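Local coordinates for protein manganese-containing pseudocatalase (Thermus thermophilus, PDB 2V8T) that probably breaks hydrogen peroxide down to water and oxygen at a pair of manganese ions held within its helical core, at residues A[237-240]-A[241-244]; A[55-58]-A[59-63]; A[67-70]-A[71-75]. All coordinates share one frame; numbering follows the deposited sequence. Where two conformers were deposited one is given.

Contact 1 of 3, residues A[237-240]-A[241-244]; sequences SPED and YRDL
An ST motif, in which the hydroxyl of Ser237 accepts from the backbone three residues on, shapes the loop between strands 232-235 and 260-263 where Glu239 meets Arg242 and Asp240 meets Tyr241. Its main bond runs from Asp240 N to Ser237 OG, 2.9 Å; serine suits the place because its short side chain carries an acceptor close to its own backbone. The same OG bonds to the carbonyl of Arg4 of the second subunit, and Ser237 is a predicted calcium ligand. At the exposed side of the turn Glu239 and Arg242 lie side by side in a salt bridge, with Arg242 NH2 2.9 Å from Glu239 OE1. That oxygen lies near the guanidinium plane, yet NH2 meets it from above the carboxylate, 51° out of its plane. A bend at chi2 (-63°) curls Glu239 back to this position, while the long arginine chain also places its NE 3.1 Å from Glu239 O, a weak bond. Asp240 lays its CB over one face of the Tyr241 ring, 3.8 Å from the centroid, as a CH-pi contact. The polar ends of both residues go to Asp6 of the second subunit, OD2 to its backbone N and the phenol to its carboxylate. A water bridges side chain and backbone, donating to Asp240 OD1 at 3.0 Å and accepting from Tyr241 N at 2.9 Å.

Contact 2 of 3, residues A[55-58]-A[59-63]; sequences ALKP and YYDLI
Lys57 carries CG anti to its backbone N (chi1 -175°) and runs extended until a bend at chi4 (-55°) turns NZ to the carboxylate of Asp61, one helical turn on; Asp61 in turn keeps CG beside its own backbone N (chi1 -78°), on the side facing the lysine. The result is an i to i+4 salt bridge. Lys57 NZ sits 2.9 Å from Asp61 OD2 and meets the syn lone pair of that oxygen, and it lies 3.2 Å from OD1 of the same carboxylate in a weaker bond. Lysine has the length to arch over the turn, and aspartate is short enough to receive it close to the backbone. NZ makes a second salt bridge to Asp243, whose backbone N also bonds Asp61 OD2, so the ammonium group probably helps both carboxylates to stay ionised. Asp61 is a predicted calcium ligand.

Beneath this pair the helix begins. Leu56 occupies the N-cap position, and its O accepts from Tyr60 N at 3.1 Å. The next rung, Asp61 N to Lys57 O, is 2.8 Å long and nearly straight, and Leu62 N follows on Pro58 O at 3.2 Å. Proline fits the first turn, where a backbone N has no carbonyl of an earlier turn to bond, so its missing N-H costs nothing. Leu56 CB packs 4.2 Å from Tyr59 CD2, while Leu56 O lies at the edge of that ring.

Tyr59 and Leu62 turn to helix 172-200, where the Tyr59 hydroxyl bonds Ser198; Leu56 reaches helix 144-166, Ile63 packs on helix 36-49, and Tyr60 OH bonds Asp6 of the second subunit, placing the start of helix 57-85 between bundle and interface.

Contact 3 of 3, residues A[67-70]-A[71-75]; sequences ATEE and LGHIE. With MN (manganese (II) ion), chain C; MN (manganese (II) ion), chain D.
Ile74 N reaches Glu70 O at 3.0 Å in a fairly straight helical bond, whereas Leu71 N divides weakly between Ala67 O and Thr68 O, so the turns of helix 57-85 are unevenly bonded here. Glu70 and His73, three residues apart, project from the same side of the helix and share one manganese ion. A bend at chi2 (-64°) in Glu70 presents its carboxylate as a bridge: OE1 lies 2.1 Å from the manganese of chain C, and OE2 also 2.1 Å from that of chain D. Glutamate suits this post because its two oxygens can serve separate ions. His73 gives ND1 to the chain C ion at 2.2 Å, its ring turned 80° from the Glu70 carboxylate. A water, 2.1 Å from the chain C ion and 2.2 Å from the chain D ion, forms a second bridge.

The far nitrogen of the ring, His73 NE2, donates a weak bond to Glu69 OE2 at 2.9 Å, while Glu69 O lies over one face of the imidazole. Glu69 OE1 accepts from His188 NE2, so this second-shell carboxylate, itself paired with Arg184, contacts histidine ligands of both metals. Leu71, an apolar residue on another side of the helix, packs on helix 36-49 and on Phe2 of the second subunit.

Glu36, Glu155 and His188 add the remaining protein ligands, and the Glu-x-x-His sequence at Glu70 and His73 is characteristic of dinuclear metal sites inside the four-helix bundle of the ferritin clan.

From the N terminus, contact 2 comes first, at the start of helix 57-85; contact 3 follows on the same helix, its centre about 19 Å from that of contact 2 and about 6 Å from the centre of the folded chain. Contact 1 lies far later, in the loop after strand 232-235. Each closes a local turn, so the three stand in series, with no nesting or crossing. Contact 1 nevertheless folds back onto contact 2: Asp243 and Leu244 bind and pack against the first turns of the helix, tying the late loop to the bundle. Contact 3 touches neither of the others beyond adjoining contact 2 in sequence, and all three reach the second subunit.

Contact 1 of 3, residues A[237-240]-A[241-244]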
ATOM      1  N   SER A 237     -12.813  25.610  22.215  1.00  8.43           N
ATOM      2  CA  SER A 237     -14.159  25.112  22.501  1.00  8.69           C
ATOM      3  C   SER A 237     -15.023  26.220  23.078  1.00 10.11           C
ATOM      4  O   SER A 237     -14.516  26.986  23.908  1.00 11.60           O
ATOM      5  CB  SER A 237     -14.093  23.999  23.551  1.00  8.39           C
ATOM      6  OG  SER A 237     -15.379  23.544  23.926  1.00  9.00           O
ATOM      7  N   PRO A 238     -16.317  26.254  22.771  1.00 10.41           N
ATOM      8  CA  PRO A 238     -17.195  27.229  23.456  1.00 11.73           C
ATOM      9  C   PRO A 238     -17.198  27.046  24.991  1.00 11.36           C
ATOM     10  O   PRO A 238     -17.039  28.030  25.736  1.00 12.89           O
ATOM     11  CB  PRO A 238     -18.561  27.018  22.828  1.00 11.71           C
ATOM     12  CG  PRO A 238     -18.243  26.433  21.436  1.00 11.41           C
ATOM     13  CD  PRO A 238     -17.032  25.537  21.679  1.00 10.53           C
ATOM     14  N   GLU A 239     -17.404  25.837  25.447  1.00 11.06           N
ATOM     15  CA  GLU A 239     -17.706  25.620  26.877  1.00 11.49           C
ATOM     16  C   GLU A 239     -17.000  24.429  27.495  1.00 10.91           C
ATOM     17  O   GLU A 239     -17.035  24.264  28.711  1.00 12.74           O
ATOM     18  CB  GLU A 239     -19.192  25.299  27.113  0.50 11.97           C
ATOM     19  CG  GLU A 239     -20.109  26.478  27.006  0.50 11.91           C
ATOM     20  CD  GLU A 239     -19.897  27.583  28.029  0.50 12.46           C
ATOM     21  OE1 GLU A 239     -19.158  27.401  28.999  0.50 11.27           O
ATOM     22  OE2 GLU A 239     -20.511  28.653  27.809  0.50 13.84           O
ATOM     23  N   ASP A 240     -16.394  23.556  26.689  1.00  9.15           N
ATOM     24  CA  ASP A 240     -15.817  22.300  27.183  1.00  9.06           C
ATOM     25  C   ASP A 240     -14.320  22.418  27.410  1.00  8.64           C
ATOM     26  O   ASP A 240     -13.665  23.398  27.034  1.00  9.11           O
ATOM     27  CB  ASP A 240     -16.164  21.198  26.201  0.80  9.39           C
ATOM     28  CG  ASP A 240     -17.622  20.841  26.284  0.80  9.56           C
ATOM     29  OD1 ASP A 240     -17.984  20.301  27.370  0.80 12.42           O
ATOM     30  OD2 ASP A 240     -18.356  20.956  25.262  0.80  9.65           O
ATOM     31  N   TYR A 241     -13.799  21.398  28.065  1.00  9.41           N
ATOM     32  CA  TYR A 241     -12.363  21.260  28.254  1.00  9.30           C
ATOM     33  C   TYR A 241     -11.782  22.383  29.092  1.00  9.60           C
ATOM     34  O   TYR A 241     -10.744  22.959  28.792  1.00 10.95           O
ATOM     35  CB  TYR A 241     -11.590  21.089  26.911  1.00  9.66           C
ATOM     36  CG  TYR A 241     -12.290  20.157  25.962  1.00  8.81           C
ATOM     37  CD1 TYR A 241     -12.703  18.871  26.320  1.00  9.16           C
ATOM     38  CD2 TYR A 241     -12.664  20.593  24.705  1.00  9.47           C
ATOM     39  CE1 TYR A 241     -13.422  18.058  25.454  1.00  8.44           C
ATOM     40  CE2 TYR A 241     -13.384  19.786  23.834  1.00 10.11           C
ATOM     41  CZ  TYR A 241     -13.783  18.515  24.222  1.00  8.70           C
ATOM     42  OH  TYR A 241     -14.497  17.748  23.321  1.00  9.49           O
ATOM     43  N   ARG A 242     -12.474  22.654  30.206  1.00 10.18           N
ATOM     44  CA  ARG A 242     -12.134  23.732  31.102  1.00 10.70           C
ATOM     45  C   ARG A 242     -11.088  23.357  32.166  1.00 10.46           C
ATOM     46  O   ARG A 242     -10.735  24.251  32.975  1.00 12.16           O
ATOM     47  CB  ARG A 242     -13.368  24.322  31.731  1.00 12.14           C
ATOM     48  CG  ARG A 242     -14.227  25.114  30.701  1.00 13.44           C
ATOM     49  CD  ARG A 242     -15.386  25.759  31.370  1.00 16.48           C
ATOM     50  NE  ARG A 242     -16.124  26.663  30.480  1.00 15.98           N
ATOM     51  CZ  ARG A 242     -15.751  27.904  30.131  1.00 15.92           C
ATOM     52  NH1 ARG A 242     -14.619  28.422  30.523  1.00 19.78           N
ATOM     53  NH2 ARG A 242     -16.526  28.648  29.345  1.00 17.35           N
ATOM     54  N   ASP A 243     -10.551  22.132  32.142  1.00 10.42           N
ATOM     55  CA  ASP A 243      -9.581  21.693  33.160  1.00 10.00           C
ATOM     56  C   ASP A 243      -8.170  21.575  32.591  1.00  9.58           C
ATOM     57  O   ASP A 243      -7.337  20.912  33.193  1.00 10.11           O
ATOM     58  CB  ASP A 243     -10.034  20.409  33.810  1.00 10.74           C
ATOM     59  CG  ASP A 243     -11.341  20.556  34.545  1.00 11.79           C
ATOM     60  OD1 ASP A 243     -11.571  21.607  35.153  1.00 14.46           O
ATOM     61  OD2 ASP A 243     -12.154  19.589  34.543  1.00 13.09           O
ATOM     62  N   LEU A 244      -7.887  22.259  31.484  1.00  9.62           N
ATOM     63  CA  LEU A 244      -6.546  22.163  30.913  1.00  9.14           C
ATOM     64  C   LEU A 244      -5.456  22.630  31.864  1.00  8.93           C
ATOM     65  O   LEU A 244      -4.332  22.139  31.809  1.00  9.97           O
ATOM     66  CB  LEU A 244      -6.467  22.958  29.605  1.00  8.81           C
ATOM     67  CG  LEU A 244      -7.355  22.440  28.475  1.00  9.16           C
ATOM     68  CD1 LEU A 244      -7.449  23.467  27.372  1.00 10.38           C
ATOM     69  CD2 LEU A 244      -6.842  21.104  27.923  1.00 10.03           C
TER
HETATM   70  O   HOH W   1     -15.669  19.342  28.990  1.00 11.77           O

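Contact 2 of 3, residues A[55-58]-A[59-63]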
ATOM      1  N   ALA A  55     -13.320  10.189  34.804  1.00  9.81           N
ATOM      2  CA  ALA A  55     -12.366   9.835  35.886  1.00  9.82           C
ATOM      3  C   ALA A  55     -10.954  10.332  35.595  1.00  9.58           C
ATOM      4  O   ALA A  55     -10.177  10.554  36.516  1.00 11.23           O
ATOM      5  CB  ALA A  55     -12.372   8.331  36.100  1.00 11.76           C
ATOM      6  N   LEU A  56     -10.614  10.440  34.300  1.00  8.71           N
ATOM      7  CA  LEU A  56      -9.311  10.924  33.870  1.00  8.49           C
ATOM      8  C   LEU A  56      -9.472  12.235  33.066  1.00  8.88           C
ATOM      9  O   LEU A  56      -8.702  12.525  32.140  1.00  8.96           O
ATOM     10  CB  LEU A  56      -8.552   9.861  33.066  1.00  8.29           C
ATOM     11  CG  LEU A  56      -8.187   8.622  33.891  1.00  9.09           C
ATOM     12  CD1 LEU A  56      -7.820   7.464  32.978  1.00 10.23           C
ATOM     13  CD2 LEU A  56      -7.049   8.941  34.870  1.00 11.07           C
ATOM     14  N   LYS A  57     -10.466  13.024  33.441  1.00  9.01           N
ATOM     15  CA  LYS A  57     -10.826  14.218  32.676  1.00  8.97           C
ATOM     16  C   LYS A  57      -9.702  15.161  32.337  1.00  8.95           C
ATOM     17  O   LYS A  57      -9.688  15.659  31.207  1.00  9.52           O
ATOM     18  CB  LYS A  57     -11.988  14.967  33.359  1.00  9.44           C
ATOM     19  CG  LYS A  57     -12.502  16.144  32.553  1.00  9.63           C
ATOM     20  CD  LYS A  57     -13.742  16.732  33.174  1.00 10.27           C
ATOM     21  CE  LYS A  57     -14.370  17.829  32.360  1.00 11.24           C
ATOM     22  NZ  LYS A  57     -13.422  18.921  32.058  1.00 11.95           N
ATOM     23  N   PRO A  58      -8.765  15.479  33.231  1.00  9.37           N
ATOM     24  CA  PRO A  58      -7.768  16.448  32.812  1.00 10.80           C
ATOM     25  C   PRO A  58      -6.984  15.978  31.581  1.00  9.50           C
ATOM     26  O   PRO A  58      -6.616  16.791  30.695  1.00 11.08           O
ATOM     27  CB  PRO A  58      -6.872  16.536  34.068  1.00 13.68           C
ATOM     28  CG  PRO A  58      -7.840  16.196  35.231  1.00 14.53           C
ATOM     29  CD  PRO A  58      -8.654  15.099  34.645  1.00 11.29           C
ATOM     30  N   TYR A  59      -6.728  14.685  31.514  1.00  8.16           N
ATOM     31  CA  TYR A  59      -5.973  14.096  30.394  1.00  8.14           C
ATOM     32  C   TYR A  59      -6.822  13.998  29.152  1.00  7.56           C
ATOM     33  O   TYR A  59      -6.329  14.230  28.026  1.00  8.29           O
ATOM     34  CB  TYR A  59      -5.458  12.697  30.823  1.00  8.35           C
ATOM     35  CG  TYR A  59      -4.648  12.765  32.092  1.00  8.09           C
ATOM     36  CD1 TYR A  59      -3.344  13.189  32.084  1.00  9.33           C
ATOM     37  CD2 TYR A  59      -5.234  12.458  33.318  1.00  9.44           C
ATOM     38  CE1 TYR A  59      -2.649  13.326  33.274  1.00 10.83           C
ATOM     39  CE2 TYR A  59      -4.546  12.602  34.511  1.00 10.21           C
ATOM     40  CZ  TYR A  59      -3.231  13.028  34.482  1.00 10.17           C
ATOM     41  OH  TYR A  59      -2.559  13.133  35.669  1.00 12.67           O
ATOM     42  N   TYR A  60      -8.094  13.675  29.307  1.00  8.10           N
ATOM     43  CA  TYR A  60      -9.043  13.689  28.179  1.00  8.37           C
ATOM     44  C   TYR A  60      -9.144  15.098  27.599  1.00  8.41           C
ATOM     45  O   TYR A  60      -9.065  15.280  26.366  1.00  8.94           O
ATOM     46  CB  TYR A  60     -10.392  13.188  28.645  1.00  8.40           C
ATOM     47  CG  TYR A  60     -11.451  13.307  27.565  1.00  8.38           C
ATOM     48  CD1 TYR A  60     -11.354  12.604  26.370  1.00  7.84           C
ATOM     49  CD2 TYR A  60     -12.551  14.130  27.747  1.00  9.11           C
ATOM     50  CE1 TYR A  60     -12.305  12.737  25.388  1.00  7.78           C
ATOM     51  CE2 TYR A  60     -13.512  14.258  26.775  1.00  9.11           C
ATOM     52  CZ  TYR A  60     -13.419  13.548  25.598  1.00  7.82           C
ATOM     53  OH  TYR A  60     -14.364  13.633  24.607  1.00  8.81           O
ATOM     54  N   ASP A  61      -9.319  16.098  28.445  1.00  8.72           N
ATOM     55  CA  ASP A  61      -9.426  17.461  27.961  1.00  8.90           C
ATOM     56  C   ASP A  61      -8.211  17.818  27.126  1.00  7.92           C
ATOM     57  O   ASP A  61      -8.315  18.450  26.067  1.00  7.94           O
ATOM     58  CB  ASP A  61      -9.419  18.512  29.162  0.70  7.41           C
ATOM     59  CG  ASP A  61     -10.786  18.624  29.900  0.70  8.54           C
ATOM     60  OD1 ASP A  61     -11.744  17.854  29.577  0.70  9.60           O
ATOM     61  OD2 ASP A  61     -10.841  19.512  30.795  0.70 10.71           O
ATOM     62  N   LEU A  62      -7.038  17.418  27.594  1.00  7.81           N
ATOM     63  CA  LEU A  62      -5.795  17.763  26.908  1.00  7.78           C
ATOM     64  C   LEU A  62      -5.778  17.165  25.486  1.00  7.13           C
ATOM     65  O   LEU A  62      -5.509  17.866  24.524  1.00  7.54           O
ATOM     66  CB  LEU A  62      -4.612  17.263  27.731  1.00  8.61           C
ATOM     67  CG  LEU A  62      -3.295  17.690  27.207  1.00 10.04           C
ATOM     68  CD1 LEU A  62      -3.099  19.185  27.246  1.00 13.11           C
ATOM     69  CD2 LEU A  62      -2.178  16.978  27.969  1.00 12.06           C
ATOM     70  N   ILE A  63      -6.032  15.854  25.389  1.00  7.22           N
ATOM     71  CA  ILE A  63      -5.963  15.201  24.074  1.00  6.97           C
ATOM     72  C   ILE A  63      -7.067  15.710  23.164  1.00  6.75           C
ATOM     73  O   ILE A  63      -6.845  15.971  21.974  1.00  7.13           O
ATOM     74  CB  ILE A  63      -5.978  13.659  24.247  0.60  7.12           C
ATOM     75  CG1 ILE A  63      -4.723  13.173  25.016  0.60  7.21           C
ATOM     76  CG2 ILE A  63      -6.073  12.964  22.865  0.60  8.17           C
ATOM     77  CD1 ILE A  63      -4.759  11.651  25.344  0.60  9.36           C
TER

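Contact 3 of 3, residues A[67-70]-A[71-75]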
ATOM      1  N   ALA A  67      -6.191  17.812  19.763  1.00  6.57           N
ATOM      2  CA  ALA A  67      -6.693  17.310  18.493  1.00  6.47           C
ATOM      3  C   ALA A  67      -7.348  18.447  17.693  1.00  6.47           C
ATOM      4  O   ALA A  67      -7.195  18.561  16.475  1.00  7.26           O
ATOM      5  CB  ALA A  67      -7.713  16.208  18.716  1.00  7.36           C
ATOM      6  N   THR A  68      -8.170  19.253  18.387  1.00  6.83           N
ATOM      7  CA  THR A  68      -8.874  20.347  17.720  1.00  6.71           C
ATOM      8  C   THR A  68      -7.900  21.365  17.146  1.00  6.60           C
ATOM      9  O   THR A  68      -8.078  21.870  16.049  1.00  7.14           O
ATOM     10  CB  THR A  68      -9.872  20.994  18.682  1.00  7.20           C
ATOM     11  OG1 THR A  68     -10.669  19.969  19.252  1.00  7.47           O
ATOM     12  CG2 THR A  68     -10.763  21.983  17.960  1.00  7.92           C
ATOM     13  N   GLU A  69      -6.848  21.707  17.925  1.00  6.54           N
ATOM     14  CA  GLU A  69      -5.849  22.620  17.399  1.00  6.50           C
ATOM     15  C   GLU A  69      -5.218  22.048  16.102  1.00  6.34           C
ATOM     16  O   GLU A  69      -4.966  22.786  15.144  1.00  6.53           O
ATOM     17  CB  GLU A  69      -4.738  22.919  18.425  1.00  6.62           C
ATOM     18  CG  GLU A  69      -3.766  23.916  17.824  1.00  6.95           C
ATOM     19  CD  GLU A  69      -2.685  24.484  18.723  1.00  6.53           C
ATOM     20  OE1 GLU A  69      -2.612  24.142  19.933  1.00  7.15           O
ATOM     21  OE2 GLU A  69      -1.866  25.272  18.164  1.00  7.64           O
ATOM     22  N   GLU A  70      -4.934  20.733  16.087  1.00  6.31           N
ATOM     23  CA  GLU A  70      -4.277  20.166  14.907  1.00  6.21           C
ATOM     24  C   GLU A  70      -5.142  20.260  13.667  1.00  6.42           C
ATOM     25  O   GLU A  70      -4.589  20.279  12.538  1.00  6.52           O
ATOM     26  CB  GLU A  70      -3.857  18.709  15.153  1.00  6.52           C
ATOM     27  CG  GLU A  70      -2.962  18.423  16.351  1.00  6.80           C
ATOM     28  CD  GLU A  70      -1.559  19.029  16.353  1.00  7.50           C
ATOM     29  OE1 GLU A  70      -1.311  19.936  15.604  1.00 11.33           O
ATOM     30  OE2 GLU A  70      -0.758  18.619  17.219  1.00  8.94           O
ATOM     31  N   LEU A  71      -6.463  20.370  13.777  1.00  6.38           N
ATOM     32  CA  LEU A  71      -7.295  20.629  12.590  1.00  6.69           C
ATOM     33  C   LEU A  71      -6.849  21.903  11.893  1.00  6.72           C
ATOM     34  O   LEU A  71      -6.795  21.989  10.661  1.00  7.50           O
ATOM     35  CB  LEU A  71      -8.789  20.747  12.974  1.00  7.10           C
ATOM     36  CG  LEU A  71      -9.487  19.459  13.362  1.00  7.28           C
ATOM     37  CD1 LEU A  71     -10.825  19.777  14.049  1.00  8.38           C
ATOM     38  CD2 LEU A  71      -9.723  18.588  12.144  1.00  8.24           C
ATOM     39  N   GLY A  72      -6.617  22.963  12.673  1.00  6.72           N
ATOM     40  CA  GLY A  72      -6.151  24.192  12.101  1.00  7.27           C
ATOM     41  C   GLY A  72      -4.753  24.109  11.568  1.00  6.70           C
ATOM     42  O   GLY A  72      -4.335  24.929  10.729  1.00  7.13           O
ATOM     43  N   HIS A  73      -3.963  23.134  12.035  1.00  7.02           N
ATOM     44  CA  HIS A  73      -2.625  22.955  11.488  1.00  6.98           C
ATOM     45  C   HIS A  73      -2.640  22.264  10.133  1.00  6.60           C
ATOM     46  O   HIS A  73      -1.855  22.656   9.262  1.00  7.36           O
ATOM     47  CB  HIS A  73      -1.716  22.240  12.463  1.00  6.75           C
ATOM     48  CG  HIS A  73      -1.469  22.981  13.705  1.00  7.05           C
ATOM     49  ND1 HIS A  73      -0.572  22.522  14.653  1.00  7.59           N
ATOM     50  CD2 HIS A  73      -2.008  24.163  14.154  1.00  8.50           C
ATOM     51  CE1 HIS A  73      -0.614  23.411  15.643  1.00  8.08           C
ATOM     52  NE2 HIS A  73      -1.464  24.412  15.371  1.00  8.64           N
ATOM     53  N   ILE A  74      -3.485  21.252   9.908  1.00  6.67           N
ATOM     54  CA  ILE A  74      -3.580  20.740   8.539  1.00  6.59           C
ATOM     55  C   ILE A  74      -4.010  21.861   7.618  1.00  6.60           C
ATOM     56  O   ILE A  74      -3.543  21.976   6.478  1.00  6.84           O
ATOM     57  CB  ILE A  74      -4.433  19.450   8.371  1.00  7.04           C
ATOM     58  CG1 ILE A  74      -5.897  19.598   8.714  1.00  7.21           C
ATOM     59  CG2 ILE A  74      -3.798  18.293   9.128  1.00  8.42           C
ATOM     60  CD1 ILE A  74      -6.773  18.472   8.125  1.00  7.80           C
ATOM     61  N   GLU A  75      -4.930  22.718   8.089  1.00  6.38           N
ATOM     62  CA  GLU A  75      -5.399  23.858   7.293  1.00  6.47           C
ATOM     63  C   GLU A  75      -4.242  24.796   6.950  1.00  6.48           C
ATOM     64  O   GLU A  75      -4.094  25.253   5.821  1.00  6.84           O
ATOM     65  CB  GLU A  75      -6.501  24.564   8.101  1.00  7.05           C
ATOM     66  CG  GLU A  75      -7.114  25.716   7.360  1.00  7.51           C
ATOM     67  CD  GLU A  75      -8.123  26.515   8.193  1.00  8.19           C
ATOM     68  OE1 GLU A  75      -8.106  26.371   9.471  1.00  8.96           O
ATOM     69  OE2 GLU A  75      -8.888  27.277   7.562  1.00  8.91           O
TER
HETATM   70 MN    MN C1303       0.532  20.609  14.741  1.00  7.51          MN
HETATM   71 MN    MN D1304       1.239  19.187  17.641  1.00  7.11          MN
HETATM   72  O   HOH W   2       1.137  18.778  15.502  0.25  7.17           O
HETATM   73  O   HOH W   3       2.533  21.599  14.672  0.25 11.64           O